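Local coordinates for protein dTDP-4-dehydrorhamnose reductase (Bacillus anthracis, PDB 3SC6) that catalyses the NADPH-dependent reduction of dTDP-4-dehydrorhamnose to dTDP-L-rhamnose, the last step in making the activated sugar, at residues 180-190 with 213-224. Numbering follows the deposited sequence.
Sequences VVADQIGSPTY and SNTGSCSWFEFA
The hydroxyl of Thr189 is held from two directions: its OG1 takes a weak hydrogen bond from the backbone N of Asn214 (3.3 Å) and donates to the carbonyl oxygen of Ser154. Asn214 answers across the same gap, its OD1 accepting the N-H of Tyr190 at 3.3 Å in a nearly straight bond (164°), although the donor sits above the carbonyl plane of the amide. With CG anti to its own carbonyl carbon (chi1 -65°), the Asn214 amide is brought alongside the backbone of 188-190, at the start of the helix that follows Tyr190.

Farther along, Pro188 lies over one face of the Phe223 ring, CG 3.2 Å from CD1, while its CD rests on Cys218 CB (3.7 Å). The helix beginning at Trp220 is capped by Ser219, whose OG accepts from Glu222 N (3.1 Å). In its first turn, the Trp220 side chain crosses that of Val180 at about a right angle, CB against CG1, and the ring presents its edge to Gln184 OE1, 3.6 Å from NE1. Ala182 CB packs against Phe221 CB. The Trp220 side chain lies about 7 Å from the bound NADP and its ring stacks on Trp155.

The contact thus ties strand 185-190, which runs parallel to strand 148-157 in the Rossmann-type sheet, to the smaller part built on helix 220-231 and strands 177-181 and 236-240, while Trp273 of helix 273-283 touches Pro188, Asn214 and Cys218.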
ATOM      1  N   VAL A 180      11.565 -16.732  11.621  1.00 75.20           N
ATOM      2  CA  VAL A 180      11.182 -15.605  10.773  1.00 73.72           C
ATOM      3  C   VAL A 180      12.413 -14.899  10.203  1.00 74.05           C
ATOM      4  O   VAL A 180      13.418 -14.741  10.894  1.00 75.46           O
ATOM      5  CB  VAL A 180      10.388 -14.566  11.584  1.00 72.78           C
ATOM      6  CG1 VAL A 180      10.079 -13.345  10.731  1.00 71.41           C
ATOM      7  CG2 VAL A 180       9.117 -15.187  12.147  1.00 72.19           C
ATOM      8  N   VAL A 181      12.328 -14.463   8.951  1.00 73.15           N
ATOM      9  CA  VAL A 181      13.442 -13.771   8.304  1.00 73.59           C
ATOM     10  C   VAL A 181      13.898 -12.581   9.161  1.00 73.26           C
ATOM     11  O   VAL A 181      13.068 -11.870   9.733  1.00 72.15           O
ATOM     12  CB  VAL A 181      13.051 -13.281   6.892  1.00 72.59           C
ATOM     13  CG1 VAL A 181      14.185 -12.492   6.266  1.00 74.29           C
ATOM     14  CG2 VAL A 181      12.669 -14.459   6.007  1.00 73.41           C
ATOM     15  N   ALA A 182      15.212 -12.376   9.255  1.00 74.06           N
ATOM     16  CA  ALA A 182      15.764 -11.272  10.051  1.00 74.17           C
ATOM     17  C   ALA A 182      16.818 -10.430   9.318  1.00 74.59           C
ATOM     18  O   ALA A 182      17.447  -9.566   9.925  1.00 74.61           O
ATOM     19  CB  ALA A 182      16.347 -11.814  11.350  1.00 75.36           C
ATOM     20  N   ASP A 183      17.006 -10.676   8.025  1.00 74.78           N
ATOM     21  CA  ASP A 183      17.989  -9.924   7.240  1.00 75.87           C
ATOM     22  C   ASP A 183      17.325  -8.968   6.239  1.00 74.31           C
ATOM     23  O   ASP A 183      17.953  -8.533   5.271  1.00 74.87           O
ATOM     24  CB  ASP A 183      18.969 -10.873   6.538  1.00 77.73           C
ATOM     25  CG  ASP A 183      18.277 -11.857   5.614  1.00 77.88           C
ATOM     26  OD1 ASP A 183      18.983 -12.655   4.965  1.00 80.78           O
ATOM     27  OD2 ASP A 183      17.030 -11.837   5.542  1.00 76.42           O
ATOM     28  N   GLN A 184      16.051  -8.657   6.484  1.00 72.52           N
ATOM     29  CA  GLN A 184      15.278  -7.748   5.637  1.00 70.94           C
ATOM     30  C   GLN A 184      14.621  -6.708   6.533  1.00 69.98           C
ATOM     31  O   GLN A 184      13.670  -7.009   7.255  1.00 69.04           O
ATOM     32  CB  GLN A 184      14.200  -8.482   4.838  1.00 69.44           C
ATOM     33  CG  GLN A 184      14.721  -9.511   3.870  1.00 71.12           C
ATOM     34  CD  GLN A 184      13.606 -10.184   3.092  1.00 70.31           C
ATOM     35  OE1 GLN A 184      12.432  -9.853   3.255  1.00 67.58           O
ATOM     36  NE2 GLN A 184      13.969 -11.129   2.235  1.00 72.03           N
ATOM     37  N   ILE A 185      15.141  -5.487   6.484  1.00 70.13           N
ATOM     38  CA  ILE A 185      14.617  -4.398   7.287  1.00 69.60           C
ATOM     39  C   ILE A 185      13.532  -3.643   6.533  1.00 68.18           C
ATOM     40  O   ILE A 185      13.624  -3.449   5.320  1.00 68.23           O
ATOM     41  CB  ILE A 185      15.742  -3.430   7.704  1.00 71.21           C
ATOM     42  CG1 ILE A 185      16.801  -4.181   8.518  1.00 73.33           C
ATOM     43  CG2 ILE A 185      15.187  -2.272   8.516  1.00 70.13           C
ATOM     44  CD1 ILE A 185      17.948  -3.308   8.983  1.00 76.51           C
ATOM     45  N   GLY A 186      12.495  -3.232   7.260  1.00 66.94           N
ATOM     46  CA  GLY A 186      11.383  -2.499   6.673  1.00 65.46           C
ATOM     47  C   GLY A 186      10.610  -1.721   7.718  1.00 65.00           C
ATOM     48  O   GLY A 186      11.046  -1.599   8.860  1.00 65.77           O
ATOM     49  N   SER A 187       9.455  -1.195   7.325  1.00 63.57           N
ATOM     50  CA  SER A 187       8.624  -0.425   8.239  1.00 63.42           C
ATOM     51  C   SER A 187       7.145  -0.798   8.109  1.00 62.06           C
ATOM     52  O   SER A 187       6.466  -0.360   7.175  1.00 61.70           O
ATOM     53  CB  SER A 187       8.816   1.068   7.982  1.00 63.14           C
ATOM     54  OG  SER A 187       8.454   1.392   6.657  1.00 64.14           O
ATOM     55  N   PRO A 188       6.645  -1.616   9.045  1.00 61.50           N
ATOM     56  CA  PRO A 188       5.251  -2.047   9.042  1.00 60.60           C
ATOM     57  C   PRO A 188       4.300  -0.864   9.038  1.00 59.53           C
ATOM     58  O   PRO A 188       4.439   0.038   9.860  1.00 60.46           O
ATOM     59  CB  PRO A 188       5.118  -2.821  10.356  1.00 61.65           C
ATOM     60  CG  PRO A 188       6.495  -3.252  10.693  1.00 62.59           C
ATOM     61  CD  PRO A 188       7.419  -2.231  10.136  1.00 62.91           C
ATOM     62  N   THR A 189       3.339  -0.873   8.122  1.00 57.64           N
ATOM     63  CA  THR A 189       2.373   0.209   8.022  1.00 56.34           C
ATOM     64  C   THR A 189       0.943  -0.281   8.189  1.00 55.67           C
ATOM     65  O   THR A 189       0.456  -1.081   7.393  1.00 55.30           O
ATOM     66  CB  THR A 189       2.488   0.920   6.669  1.00 55.49           C
ATOM     67  OG1 THR A 189       3.801   1.477   6.535  1.00 56.02           O
ATOM     68  CG2 THR A 189       1.459   2.022   6.561  1.00 54.33           C
ATOM     69  N   TYR A 190       0.275   0.209   9.229  1.00 55.29           N
ATOM     70  CA  TYR A 190      -1.108  -0.172   9.499  1.00 54.75           C
ATOM     71  C   TYR A 190      -2.110   0.682   8.726  1.00 53.27           C
ATOM     72  O   TYR A 190      -2.167   1.899   8.883  1.00 53.15           O
ATOM     73  CB  TYR A 190      -1.386  -0.192  11.009  1.00 56.16           C
ATOM     74  CG  TYR A 190      -2.838  -0.397  11.375  1.00 56.80           C
ATOM     75  CD1 TYR A 190      -3.608  -1.355  10.737  1.00 57.86           C
ATOM     76  CD2 TYR A 190      -3.399   0.275  12.452  1.00 59.61           C
ATOM     77  CE1 TYR A 190      -4.930  -1.558  11.089  1.00 58.77           C
ATOM     78  CE2 TYR A 190      -4.711   0.061  12.824  1.00 59.97           C
ATOM     79  CZ  TYR A 190      -5.470  -0.856  12.137  1.00 59.42           C
ATOM     80  OH  TYR A 190      -6.774  -1.072  12.497  1.00 62.07           O
ATOM     81  N   SER A 213       4.180   5.857   5.477  1.00 53.55           N
ATOM     82  CA  SER A 213       4.453   4.627   6.198  1.00 54.97           C
ATOM     83  C   SER A 213       4.648   4.992   7.640  1.00 56.85           C
ATOM     84  O   SER A 213       4.830   6.163   7.959  1.00 57.93           O
ATOM     85  CB  SER A 213       5.748   3.987   5.703  1.00 55.03           C
ATOM     86  OG  SER A 213       5.686   3.688   4.324  1.00 58.53           O
ATOM     87  N   ASN A 214       4.608   4.004   8.524  1.00 58.04           N
ATOM     88  CA  ASN A 214       4.811   4.280   9.929  1.00 59.94           C
ATOM     89  C   ASN A 214       6.293   4.554  10.143  1.00 61.17           C
ATOM     90  O   ASN A 214       7.142   4.042   9.410  1.00 59.76           O
ATOM     91  CB  ASN A 214       4.315   3.132  10.806  1.00 60.84           C
ATOM     92  CG  ASN A 214       2.811   2.931  10.719  1.00 61.55           C
ATOM     93  OD1 ASN A 214       2.284   1.923  11.179  1.00 65.14           O
ATOM     94  ND2 ASN A 214       2.119   3.885  10.117  1.00 65.54           N
ATOM     95  N   THR A 215       6.586   5.385  11.138  1.00 63.33           N
ATOM     96  CA  THR A 215       7.950   5.766  11.477  1.00 65.52           C
ATOM     97  C   THR A 215       8.793   4.613  12.002  1.00 66.70           C
ATOM     98  O   THR A 215       8.267   3.635  12.529  1.00 66.29           O
ATOM     99  CB  THR A 215       7.936   6.864  12.563  1.00 67.17           C
ATOM    100  OG1 THR A 215       7.208   7.999  12.083  1.00 67.88           O
ATOM    101  CG2 THR A 215       9.349   7.287  12.943  1.00 69.22           C
ATOM    102  N   GLY A 216      10.107   4.737  11.837  1.00 68.62           N
ATOM    103  CA  GLY A 216      11.057   3.730  12.299  1.00 69.95           C
ATOM    104  C   GLY A 216      11.321   2.563  11.371  1.00 69.50           C
ATOM    105  O   GLY A 216      10.491   2.214  10.533  1.00 67.76           O
ATOM    106  N   SER A 217      12.505   1.975  11.526  1.00 71.57           N
ATOM    107  CA  SER A 217      12.919   0.832  10.733  1.00 71.97           C
ATOM    108  C   SER A 217      12.533  -0.382  11.560  1.00 72.58           C
ATOM    109  O   SER A 217      12.231  -0.249  12.750  1.00 73.64           O
ATOM    110  CB  SER A 217      14.426   0.855  10.478  1.00 73.41           C
ATOM    111  OG  SER A 217      15.147   0.791  11.694  1.00 76.81           O
ATOM    112  N   CYS A 218      12.571  -1.565  10.958  1.00 72.41           N
ATOM    113  CA  CYS A 218      12.196  -2.776  11.672  1.00 72.36           C
ATOM    114  C   CYS A 218      12.680  -4.001  10.891  1.00 72.44           C
ATOM    115  O   CYS A 218      13.539  -3.885  10.025  1.00 73.53           O
ATOM    116  CB  CYS A 218      10.670  -2.771  11.807  1.00 71.13           C
ATOM    117  SG  CYS A 218       9.931  -4.106  12.699  1.00 72.34           S
ATOM    118  N   SER A 219      12.145  -5.174  11.215  1.00 71.81           N
ATOM    119  CA  SER A 219      12.512  -6.421  10.535  1.00 71.23           C
ATOM    120  C   SER A 219      11.443  -7.434  10.896  1.00 69.59           C
ATOM    121  O   SER A 219      10.911  -7.388  12.005  1.00 69.53           O
ATOM    122  CB  SER A 219      13.880  -6.927  10.985  1.00 73.46           C
ATOM    123  OG  SER A 219      13.884  -7.232  12.367  1.00 75.47           O
ATOM    124  N   TRP A 220      11.130  -8.353   9.985  1.00 67.72           N
ATOM    125  CA  TRP A 220      10.097  -9.352  10.267  1.00 66.38           C
ATOM    126  C   TRP A 220      10.357 -10.030  11.597  1.00 67.94           C
ATOM    127  O   TRP A 220       9.426 -10.328  12.342  1.00 67.57           O
ATOM    128  CB  TRP A 220       9.981 -10.398   9.158  1.00 65.59           C
ATOM    129  CG  TRP A 220       9.673  -9.815   7.821  1.00 61.96           C
ATOM    130  CD1 TRP A 220      10.532  -9.666   6.775  1.00 59.45           C
ATOM    131  CD2 TRP A 220       8.444  -9.201   7.424  1.00 57.93           C
ATOM    132  NE1 TRP A 220       9.894  -9.056   5.725  1.00 58.95           N
ATOM    133  CE2 TRP A 220       8.611  -8.752   6.101  1.00 57.66           C
ATOM    134  CE3 TRP A 220       7.208  -9.008   8.053  1.00 56.11           C
ATOM    135  CZ2 TRP A 220       7.592  -8.118   5.392  1.00 55.73           C
ATOM    136  CZ3 TRP A 220       6.197  -8.381   7.351  1.00 55.83           C
ATOM    137  CH2 TRP A 220       6.395  -7.943   6.032  1.00 55.10           C
ATOM    138  N   PHE A 221      11.634 -10.258  11.885  1.00 69.79           N
ATOM    139  CA  PHE A 221      12.068 -10.894  13.121  1.00 71.50           C
ATOM    140  C   PHE A 221      11.714 -10.041  14.349  1.00 71.88           C
ATOM    141  O   PHE A 221      10.995 -10.507  15.235  1.00 71.98           O
ATOM    142  CB  PHE A 221      13.571 -11.170  13.034  1.00 73.22           C
ATOM    143  CG  PHE A 221      14.156 -11.793  14.262  1.00 75.39           C
ATOM    144  CD1 PHE A 221      14.085 -13.161  14.460  1.00 77.62           C
ATOM    145  CD2 PHE A 221      14.839 -11.019  15.187  1.00 77.53           C
ATOM    146  CE1 PHE A 221      14.640 -13.742  15.582  1.00 79.48           C
ATOM    147  CE2 PHE A 221      15.403 -11.594  16.308  1.00 79.95           C
ATOM    148  CZ  PHE A 221      15.304 -12.960  16.507  1.00 80.75           C
ATOM    149  N   GLU A 222      12.211  -8.804  14.400  1.00 72.05           N
ATOM    150  CA  GLU A 222      11.923  -7.906  15.529  1.00 72.92           C
ATOM    151  C   GLU A 222      10.434  -7.606  15.594  1.00 71.55           C
ATOM    152  O   GLU A 222       9.860  -7.446  16.674  1.00 71.58           O
ATOM    153  CB  GLU A 222      12.688  -6.591  15.397  1.00 73.58           C
ATOM    154  CG  GLU A 222      14.193  -6.726  15.428  1.00 77.14           C
ATOM    155  CD  GLU A 222      14.902  -5.394  15.249  1.00 80.33           C
ATOM    156  OE1 GLU A 222      14.218  -4.371  15.007  1.00 77.82           O
ATOM    157  OE2 GLU A 222      16.150  -5.374  15.336  1.00 85.09           O
ATOM    158  N   PHE A 223       9.820  -7.515  14.421  1.00 70.27           N
ATOM    159  CA  PHE A 223       8.400  -7.241  14.311  1.00 69.35           C
ATOM    160  C   PHE A 223       7.656  -8.437  14.886  1.00 69.45           C
ATOM    161  O   PHE A 223       6.729  -8.276  15.677  1.00 69.49           O
ATOM    162  CB  PHE A 223       8.044  -6.955  12.844  1.00 68.38           C
ATOM    163  CG  PHE A 223       6.595  -6.647  12.602  1.00 67.05           C
ATOM    164  CD1 PHE A 223       6.060  -5.442  13.011  1.00 67.39           C
ATOM    165  CD2 PHE A 223       5.809  -7.492  11.848  1.00 66.79           C
ATOM    166  CE1 PHE A 223       4.743  -5.134  12.767  1.00 66.69           C
ATOM    167  CE2 PHE A 223       4.493  -7.180  11.587  1.00 66.66           C
ATOM    168  CZ  PHE A 223       3.962  -6.001  12.047  1.00 66.43           C
ATOM    169  N   ALA A 224       8.099  -9.636  14.519  1.00 69.33           N
ATOM    170  CA  ALA A 224       7.482 -10.859  15.007  1.00 69.44           C
ATOM    171  C   ALA A 224       7.505 -10.875  16.534  1.00 70.55           C
ATOM    172  O   ALA A 224       6.468 -11.073  17.165  1.00 70.15           O
ATOM    173  CB  ALA A 224       8.196 -12.078  14.448  1.00 69.35           C
TER